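PDB 4EVS: putative ABC transporter subunit, substrate-binding component from Rhodopseudomonas palustris, which binds 4-hydroxybenzoate and probably delivers such lignin-derived benzoates to a membrane ABC transporter for uptake. Local coordinates for residues S169-V174 against K191-D196; A214-G219 against G243-G248; E344-D349 against I353-E358. All coordinates share one frame; numbering follows the deposited sequence.

Contact 1 (S169-V174 against K191-D196)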
loop_
_atom_site.group_PDB
_atom_site.type_symbol
_atom_site.label_atom_id
_atom_site.label_comp_id
_atom_site.label_asym_id
_atom_site.label_seq_id
_atom_site.Cartn_x
_atom_site.Cartn_y
_atom_site.Cartn_z
ATOM N N SER A 169 18.539 -11.703 -16.162
ATOM C CA SER A 169 19.021 -10.515 -16.870
ATOM C C SER A 169 17.952 -9.426 -16.908
ATOM O O SER A 169 16.808 -9.701 -17.276
ATOM C CB SER A 169 19.368 -10.909 -18.311
ATOM O OG SER A 169 19.790 -9.784 -19.075
ATOM N N VAL A 170 18.337 -8.204 -16.537
ATOM C CA VAL A 170 17.474 -7.027 -16.704
ATOM C C VAL A 170 17.957 -6.341 -18.000
ATOM O O VAL A 170 19.072 -5.805 -18.066
ATOM C CB VAL A 170 17.550 -6.109 -15.497
ATOM C CG1 VAL A 170 16.740 -4.843 -15.753
ATOM C CG2 VAL A 170 16.956 -6.797 -14.236
ATOM N N VAL A 171 17.133 -6.414 -19.039
ATOM C CA VAL A 171 17.491 -5.938 -20.367
ATOM C C VAL A 171 17.063 -4.509 -20.650
ATOM O O VAL A 171 17.535 -3.878 -21.604
ATOM C CB VAL A 171 16.986 -6.903 -21.480
ATOM C CG1 VAL A 171 17.746 -8.238 -21.376
ATOM C CG2 VAL A 171 15.467 -7.044 -21.513
ATOM N N GLU A 172 16.246 -3.976 -19.763
ATOM C CA GLU A 172 15.738 -2.615 -19.893
ATOM C C GLU A 172 15.215 -2.157 -18.555
ATOM O O GLU A 172 14.663 -2.952 -17.822
ATOM C CB GLU A 172 14.628 -2.564 -20.928
ATOM C CG GLU A 172 14.274 -1.155 -21.302
ATOM C CD GLU A 172 13.173 -1.049 -22.305
ATOM O OE1 GLU A 172 12.273 -1.909 -22.291
ATOM O OE2 GLU A 172 13.199 -0.065 -23.079
ATOM N N ALA A 173 15.477 -0.903 -18.202
ATOM C CA ALA A 173 14.959 -0.343 -16.970
ATOM C C ALA A 173 14.596 1.107 -17.260
ATOM O O ALA A 173 15.468 1.918 -17.569
ATOM C CB ALA A 173 15.990 -0.440 -15.834
ATOM N N VAL A 174 13.304 1.425 -17.195
ATOM C CA VAL A 174 12.810 2.742 -17.510
ATOM C C VAL A 174 12.061 3.313 -16.327
ATOM O O VAL A 174 11.161 2.664 -15.755
ATOM C CB VAL A 174 11.912 2.725 -18.751
ATOM C CG1 VAL A 174 11.379 4.156 -19.087
ATOM C CG2 VAL A 174 12.671 2.108 -19.936
ATOM N N LYS A 191 8.907 -4.101 -26.282
ATOM C CA LYS A 191 8.919 -5.057 -27.395
ATOM C C LYS A 191 10.324 -5.133 -27.988
ATOM O O LYS A 191 10.895 -6.227 -28.167
ATOM C CB LYS A 191 7.911 -4.626 -28.439
ATOM C CG LYS A 191 7.689 -5.636 -29.516
ATOM C CD LYS A 191 6.819 -5.049 -30.606
ATOM C CE LYS A 191 6.802 -5.971 -31.847
ATOM N NZ LYS A 191 5.959 -5.395 -32.954
ATOM N N ASP A 192 10.871 -3.962 -28.274
ATOM C CA ASP A 192 12.220 -3.856 -28.822
ATOM C C ASP A 192 13.310 -4.480 -27.972
ATOM O O ASP A 192 14.303 -4.931 -28.529
ATOM C CB ASP A 192 12.587 -2.401 -29.120
ATOM C CG ASP A 192 11.794 -1.819 -30.298
ATOM O OD1 ASP A 192 11.167 -2.620 -31.026
ATOM O OD2 ASP A 192 11.814 -0.567 -30.482
ATOM N N SER A 193 13.145 -4.504 -26.657
ATOM C CA SER A 193 14.168 -5.025 -25.749
ATOM C C SER A 193 14.387 -6.539 -25.792
ATOM O O SER A 193 15.399 -7.029 -25.272
ATOM C CB SER A 193 13.811 -4.696 -24.301
ATOM O OG SER A 193 12.761 -5.529 -23.772
ATOM N N GLY A 194 13.410 -7.276 -26.301
ATOM C CA GLY A 194 13.433 -8.733 -26.236
ATOM C C GLY A 194 13.034 -9.389 -24.928
ATOM O O GLY A 194 13.078 -10.615 -24.775
ATOM N N ALA A 195 12.614 -8.588 -23.968
ATOM C CA ALA A 195 12.217 -9.159 -22.693
ATOM C C ALA A 195 11.129 -10.206 -22.847
ATOM O O ALA A 195 10.206 -10.038 -23.671
ATOM C CB ALA A 195 11.721 -8.049 -21.781
ATOM N N ASP A 196 11.202 -11.250 -22.025
ATOM C CA ASP A 196 10.107 -12.237 -21.905
ATOM C C ASP A 196 9.141 -11.969 -20.758
ATOM O O ASP A 196 8.092 -12.605 -20.693
ATOM C CB ASP A 196 10.668 -13.669 -21.815
ATOM C CG ASP A 196 11.653 -13.852 -20.682
ATOM O OD1 ASP A 196 12.879 -13.887 -20.958
ATOM O OD2 ASP A 196 11.200 -13.938 -19.513
#
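One methyl group of Val-171 does most of the touching here: CG2 lies 3.9 Å from Ala-195 CB, and the same CG2 is 3.8 Å from Ser-193 OG. Val-171 CG2 also comes within 3.8 Å of Ser-193 O, which places it over the bend where the chain leaves helix 184-193. A first torsion of -67° (to CG1) sets CG2 between the backbone N and the carbonyl carbon of Val-171, on the side facing the bend. The hydroxyl of Ser-193 is engaged within its own turn: OG accepts from Ala-195 N (3.1 Å, 160° at the hydrogen), an ST turn, and is also hydrogen-bonded to the carbonyl O of Ile-190. The serine is thus held in place from its own side and meets the strand only by van der Waals contact.

The tight side is the inner one, where Ala-195 is buried and also packs on Ala-143 of strand 141-147. The looser side is that of Glu-172, whose extended chain runs past Ser-193: Glu-172 OE1 lies 3.8 Å from Ser-193 CB with no hydrogen bond across, and OE2 makes a long, weak ion pair with Arg-189. From strand 169-176 the chain passes through helix 184-193 to strand 197-201, crossing strand 141-147, which pairs in parallel with both; this is a beta-alpha-beta connection, right-handed as expected for the alpha/beta lobes of periplasmic binding proteins.

Contact 2 (A214-G219 against G243-G248)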
loop_
_atom_site.group_PDB
_atom_site.type_symbol
_atom_site.label_atom_id
_atom_site.label_comp_id
_atom_site.label_asym_id
_atom_site.label_seq_id
_atom_site.Cartn_x
_atom_site.Cartn_y
_atom_site.Cartn_z
ATOM N N ALA A 214 -2.546 -0.714 -21.942
ATOM C CA ALA A 214 -1.600 -0.600 -23.087
ATOM C C ALA A 214 -0.788 -1.864 -23.318
ATOM O O ALA A 214 -0.510 -2.200 -24.454
ATOM C CB ALA A 214 -0.662 0.582 -22.910
ATOM N N TYR A 215 -0.431 -2.548 -22.242
ATOM C CA TYR A 215 0.356 -3.794 -22.334
ATOM C C TYR A 215 -0.470 -4.871 -23.059
ATOM O O TYR A 215 0.026 -5.592 -23.965
ATOM C CB TYR A 215 0.696 -4.202 -20.897
ATOM C CG TYR A 215 0.936 -5.650 -20.660
ATOM C CD1 TYR A 215 2.071 -6.272 -21.174
ATOM C CD2 TYR A 215 0.056 -6.425 -19.928
ATOM C CE1 TYR A 215 2.313 -7.639 -20.978
ATOM C CE2 TYR A 215 0.338 -7.776 -19.684
ATOM C CZ TYR A 215 1.429 -8.387 -20.225
ATOM O OH TYR A 215 1.640 -9.743 -19.991
ATOM N N ILE A 216 -1.754 -4.962 -22.703
ATOM C CA ILE A 216 -2.681 -5.882 -23.343
ATOM C C ILE A 216 -2.981 -5.437 -24.784
ATOM O O ILE A 216 -2.865 -6.218 -25.728
ATOM C CB ILE A 216 -3.991 -5.994 -22.571
ATOM C CG1 ILE A 216 -3.703 -6.648 -21.245
ATOM C CG2 ILE A 216 -5.057 -6.824 -23.387
ATOM C CD1 ILE A 216 -4.907 -6.557 -20.224
ATOM N N ASP A 217 -3.370 -4.177 -24.957
ATOM C CA ASP A 217 -3.950 -3.759 -26.237
ATOM C C ASP A 217 -2.928 -3.602 -27.337
ATOM O O ASP A 217 -3.306 -3.648 -28.510
ATOM C CB ASP A 217 -4.778 -2.484 -26.106
ATOM C CG ASP A 217 -6.072 -2.696 -25.356
ATOM O OD1 ASP A 217 -6.435 -3.848 -25.035
ATOM O OD2 ASP A 217 -6.758 -1.687 -25.076
ATOM N N ASN A 218 -1.651 -3.405 -26.970
ATOM C CA ASN A 218 -0.552 -3.400 -27.939
ATOM C C ASN A 218 0.041 -4.798 -28.176
ATOM O O ASN A 218 0.995 -4.948 -28.942
ATOM C CB ASN A 218 0.500 -2.366 -27.557
ATOM C CG ASN A 218 -0.033 -0.951 -27.739
ATOM O OD1 ASN A 218 -0.268 -0.479 -28.881
ATOM N ND2 ASN A 218 -0.302 -0.288 -26.624
ATOM N N GLY A 219 -0.585 -5.829 -27.573
ATOM C CA GLY A 219 -0.304 -7.218 -27.979
ATOM C C GLY A 219 0.811 -7.909 -27.261
ATOM O O GLY A 219 1.153 -9.049 -27.589
ATOM N N GLY A 243 -10.548 -6.148 -17.255
ATOM C CA GLY A 243 -11.375 -7.183 -17.845
ATOM C C GLY A 243 -10.688 -8.529 -17.964
ATOM O O GLY A 243 -9.546 -8.737 -17.471
ATOM N N ASP A 244 -11.364 -9.452 -18.641
ATOM C CA ASP A 244 -10.881 -10.814 -18.689
ATOM C C ASP A 244 -9.547 -10.957 -19.407
ATOM O O ASP A 244 -8.833 -11.909 -19.149
ATOM C CB ASP A 244 -11.900 -11.767 -19.312
ATOM C CG ASP A 244 -13.146 -11.952 -18.477
ATOM O OD1 ASP A 244 -13.213 -11.556 -17.294
ATOM O OD2 ASP A 244 -14.096 -12.518 -19.051
ATOM N N SER A 245 -9.163 -9.985 -20.218
ATOM C CA SER A 245 -7.786 -10.036 -20.715
ATOM C C SER A 245 -6.706 -9.924 -19.638
ATOM O O SER A 245 -5.531 -10.235 -19.878
ATOM C CB SER A 245 -7.546 -9.006 -21.795
ATOM O OG SER A 245 -8.239 -9.411 -22.938
ATOM N N GLY A 246 -7.068 -9.495 -18.450
ATOM C CA GLY A 246 -6.114 -9.460 -17.355
ATOM C C GLY A 246 -5.792 -10.813 -16.760
ATOM O O GLY A 246 -4.834 -10.936 -15.979
ATOM N N ILE A 247 -6.583 -11.836 -17.097
ATOM C CA ILE A 247 -6.442 -13.135 -16.507
ATOM C C ILE A 247 -5.025 -13.601 -16.749
ATOM O O ILE A 247 -4.502 -13.547 -17.867
ATOM C CB ILE A 247 -7.496 -14.163 -17.041
ATOM C CG1 ILE A 247 -8.884 -13.778 -16.512
ATOM C CG2 ILE A 247 -7.085 -15.596 -16.634
ATOM C CD1 ILE A 247 -10.087 -14.565 -17.173
ATOM N N GLY A 248 -4.394 -14.049 -15.690
ATOM C CA GLY A 248 -3.015 -14.538 -15.772
ATOM C C GLY A 248 -1.918 -13.577 -15.328
ATOM O O GLY A 248 -0.778 -13.983 -15.101
#
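Ile-216 on the last turn of helix 206-217 packs against Ser-245 and Gly-246 in a short 3-10 turn, a helix-to-loop contact at the periphery of one alpha/beta lobe of this periplasmic binding protein fold. The two segments come nearest, CA to CA, at Ile-216 and Ser-245, and no hydrogen bond spans them. With 104 Å² buried in all, the join is small, made by van der Waals contact of the isoleucine methyls with the serine CB and with peptide atoms.

The isoleucine can be traced outward from CB, which points at the turn and divides into two branches that both reach it. CG2, anti to the backbone N, meets Ser-245 CB at 3.7 Å and lies a little farther from the hydroxyl OG. The other branch runs through CG1, anti to the carbonyl carbon (chi1 -66°), and continues extended to CD1. This terminal methyl, Ile-216 CD1, lies 3.9 Å from Ser-245 CB, touches Ser-245 O at 3.7 Å, and ends 4.1 Å from Gly-246 N. Both methyls therefore lie against the same side of the serine CB, and CD1 reaches on to the carbonyl O.

Each partner is shaped by its own backbone bonds. Gly-246 N bonds to Gly-243 O, and Ile-247 N to Asp-244 O, the i+3 bonds of the 3-10 turn. Helix 206-217 closes in a Schellman motif: Gly-219, at phi 90°, is the C-prime residue, with its N bonded to Ile-216 O and Leu-220 N bonded to Tyr-215 O. Asn-218 adds a side-chain bond at the same end. Its ND2 donates to Ala-214 O at 2.9 Å, with an angle of 146° at the hydrogen, while its own backbone N reaches that oxygen from the opposite face of the carbonyl plane.

Contact 3 (E344-D349 against I353-E358)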
loop_
_atom_site.group_PDB
_atom_site.type_symbol
_atom_site.label_atom_id
_atom_site.label_comp_id
_atom_site.label_asym_id
_atom_site.label_seq_id
_atom_site.Cartn_x
_atom_site.Cartn_y
_atom_site.Cartn_z
ATOM N N GLU A 344 -2.541 -14.463 -8.808
ATOM C CA GLU A 344 -2.797 -14.449 -10.226
ATOM C C GLU A 344 -4.202 -13.968 -10.463
ATOM O O GLU A 344 -5.139 -14.364 -9.725
ATOM C CB GLU A 344 -2.651 -15.884 -10.753
ATOM C CG GLU A 344 -2.779 -16.043 -12.217
ATOM C CD GLU A 344 -2.573 -17.478 -12.674
ATOM O OE1 GLU A 344 -2.042 -18.293 -11.901
ATOM O OE2 GLU A 344 -2.968 -17.778 -13.811
ATOM N N VAL A 345 -4.366 -13.085 -11.443
ATOM C CA VAL A 345 -5.737 -12.626 -11.764
ATOM C C VAL A 345 -6.482 -13.841 -12.379
ATOM O O VAL A 345 -5.965 -14.454 -13.329
ATOM C CB VAL A 345 -5.736 -11.447 -12.752
ATOM C CG1 VAL A 345 -7.177 -11.087 -13.157
ATOM C CG2 VAL A 345 -4.999 -10.216 -12.161
ATOM N N GLU A 346 -7.643 -14.195 -11.815
ATOM C CA GLU A 346 -8.429 -15.354 -12.249
ATOM C C GLU A 346 -9.873 -15.085 -12.029
ATOM O O GLU A 346 -10.232 -14.218 -11.246
ATOM C CB GLU A 346 -8.031 -16.625 -11.447
ATOM C CG GLU A 346 -6.585 -16.984 -11.497
ATOM C CD GLU A 346 -6.263 -18.370 -10.944
ATOM O OE1 GLU A 346 -7.187 -19.192 -10.758
ATOM O OE2 GLU A 346 -5.049 -18.636 -10.721
ATOM N N LYS A 347 -10.713 -15.782 -12.762
ATOM C CA LYS A 347 -12.136 -15.803 -12.448
ATOM C C LYS A 347 -12.421 -16.767 -11.332
ATOM O O LYS A 347 -11.868 -17.872 -11.286
ATOM C CB LYS A 347 -12.899 -16.284 -13.641
ATOM C CG LYS A 347 -12.985 -15.239 -14.645
ATOM C CD LYS A 347 -14.326 -14.586 -14.624
ATOM C CE LYS A 347 -14.787 -14.400 -16.070
ATOM N NZ LYS A 347 -16.227 -14.063 -16.168
ATOM N N GLN A 348 -13.289 -16.362 -10.432
ATOM C CA GLN A 348 -13.783 -17.260 -9.400
ATOM C C GLN A 348 -15.251 -16.940 -9.191
ATOM O O GLN A 348 -15.595 -15.802 -8.868
ATOM C CB GLN A 348 -13.009 -17.043 -8.100
ATOM C CG GLN A 348 -13.353 -18.060 -7.002
ATOM C CD GLN A 348 -12.632 -17.785 -5.685
ATOM O OE1 GLN A 348 -11.541 -18.335 -5.423
ATOM N NE2 GLN A 348 -13.229 -16.928 -4.854
ATOM N N ASP A 349 -16.116 -17.948 -9.352
ATOM C CA ASP A 349 -17.554 -17.741 -9.176
ATOM C C ASP A 349 -18.018 -16.623 -10.114
ATOM O O ASP A 349 -18.811 -15.763 -9.733
ATOM C CB ASP A 349 -17.893 -17.364 -7.710
ATOM C CG ASP A 349 -17.309 -18.352 -6.668
ATOM O OD1 ASP A 349 -16.925 -17.913 -5.538
ATOM O OD2 ASP A 349 -17.262 -19.570 -6.972
ATOM N N ILE A 353 -10.789 -12.018 -9.515
ATOM C CA ILE A 353 -10.115 -11.852 -8.245
ATOM C C ILE A 353 -8.596 -11.923 -8.413
ATOM O O ILE A 353 -8.121 -12.346 -9.457
ATOM C CB ILE A 353 -10.537 -12.929 -7.216
ATOM C CG1 ILE A 353 -10.075 -14.348 -7.603
ATOM C CG2 ILE A 353 -12.052 -12.853 -6.955
ATOM C CD1 ILE A 353 -10.092 -15.311 -6.373
ATOM N N ASN A 354 -7.860 -11.481 -7.395
ATOM C CA ASN A 354 -6.453 -11.832 -7.279
ATOM C C ASN A 354 -6.366 -13.065 -6.415
ATOM O O ASN A 354 -6.478 -12.985 -5.191
ATOM C CB ASN A 354 -5.644 -10.688 -6.688
ATOM C CG ASN A 354 -5.463 -9.520 -7.660
ATOM O OD1 ASN A 354 -5.021 -9.707 -8.800
ATOM N ND2 ASN A 354 -5.902 -8.331 -7.247
ATOM N N LYS A 355 -6.234 -14.221 -7.061
ATOM C CA LYS A 355 -6.190 -15.505 -6.307
ATOM C C LYS A 355 -4.828 -15.730 -5.681
ATOM O O LYS A 355 -3.822 -15.804 -6.387
ATOM C CB LYS A 355 -6.497 -16.684 -7.209
ATOM C CG LYS A 355 -6.615 -18.017 -6.469
ATOM C CD LYS A 355 -6.946 -19.134 -7.417
ATOM C CE LYS A 355 -7.140 -20.474 -6.667
ATOM N NZ LYS A 355 -7.227 -21.617 -7.620
ATOM N N GLU A 356 -4.784 -15.885 -4.362
ATOM C CA GLU A 356 -3.545 -16.142 -3.670
ATOM C C GLU A 356 -3.121 -17.590 -3.899
ATOM O O GLU A 356 -3.852 -18.521 -3.546
ATOM C CB GLU A 356 -3.673 -15.834 -2.171
ATOM C CG GLU A 356 -3.882 -14.339 -1.886
ATOM C CD GLU A 356 -4.164 -13.968 -0.403
ATOM O OE1 GLU A 356 -4.589 -14.858 0.360
ATOM O OE2 GLU A 356 -3.946 -12.768 -0.050
ATOM N N ILE A 357 -1.947 -17.763 -4.508
ATOM C CA ILE A 357 -1.486 -19.076 -4.870
ATOM C C ILE A 357 -0.154 -19.497 -4.205
ATOM O O ILE A 357 0.266 -20.653 -4.354
ATOM C CB ILE A 357 -1.397 -19.225 -6.423
ATOM C CG1 ILE A 357 -0.394 -18.221 -7.044
ATOM C CG2 ILE A 357 -2.770 -19.152 -7.072
ATOM C CD1 ILE A 357 -0.134 -18.487 -8.550
ATOM N N GLU A 358 0.497 -18.583 -3.484
ATOM C CA GLU A 358 1.682 -18.909 -2.703
ATOM C C GLU A 358 1.838 -17.840 -1.615
ATOM O O GLU A 358 1.427 -16.696 -1.807
ATOM C CB GLU A 358 2.905 -18.966 -3.617
ATOM C CG GLU A 358 4.164 -19.487 -2.983
ATOM C CD GLU A 358 5.333 -19.572 -3.949
ATOM O OE1 GLU A 358 5.186 -19.144 -5.115
ATOM O OE2 GLU A 358 6.405 -20.044 -3.509
#
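Four backbone hydrogen bonds join Glu-344 and Glu-346 to Lys-355 and Ile-353 in two reciprocal pairs. The straightest is Ile-353 N to Glu-346 O, 2.9 Å with 170° at the hydrogen; the return bond, Glu-346 N to Ile-353 O, is 3.0 Å. Farther from the turn, the two bonds between Glu-344 and Lys-355 are more bent. Between the pairs Val-345 and Asn-354 form the non-hydrogen-bonded pair, and Val-345 CA makes a CA-H...O contact of 3.3 Å with Ile-353 O.

The faces differ in character. On one, Val-345 CG2 lies 3.4 Å from Asn-354 OD1, while Asn-354 ND2 is hydrogen-bonded to Val-234 O. On the other, Glu-346 and Lys-355 cross obliquely, and Lys-355 CD approaches Glu-346 OE1 at 3.4 Å; Lys-355 NZ stays 4.0 Å from Glu-346 OE1, a long salt bridge. At chi1 67° the CG1 branch of Ile-353 occupies the position between backbone N and carbonyl carbon, which carries CD1 over the flat face of the Gln-348 amide, nearly above Gln-348 CD and 3.6 Å from it. Beyond Lys-355, Ile-357 and Glu-358 share Leu-342 as partner, a classic beta bulge.

The hairpin is therefore fixed chiefly by backbone hydrogen bonds between the strands; the lysine methylene packs against the Glu-346 carboxylate, and so long an ion pair is probably weak.

The contacts follow in series along the chain, 1 then 2 then 3, each closing before the next opens. Contacts 1 and 3 both reach the nine-stranded mixed sheet, contact 1 through strand 169-176 and contact 3 through the hairpin 335-348/351-363; their centres are about 27 Å apart. Contact 2 lies off the sheet, its centre about 19 Å from that of contact 1, with no touch, and about 16 Å from that of contact 3. Contacts 2 and 3 do meet: Gly-248 N is 2.9 Å from Val-345 O, a probable hydrogen bond leading into strand 250-253. All three lie in the same alpha/beta lobe, around its sheet; the side chain of Asn-354 is about 12 Å from the bound 4-hydroxybenzoate, too far to touch it.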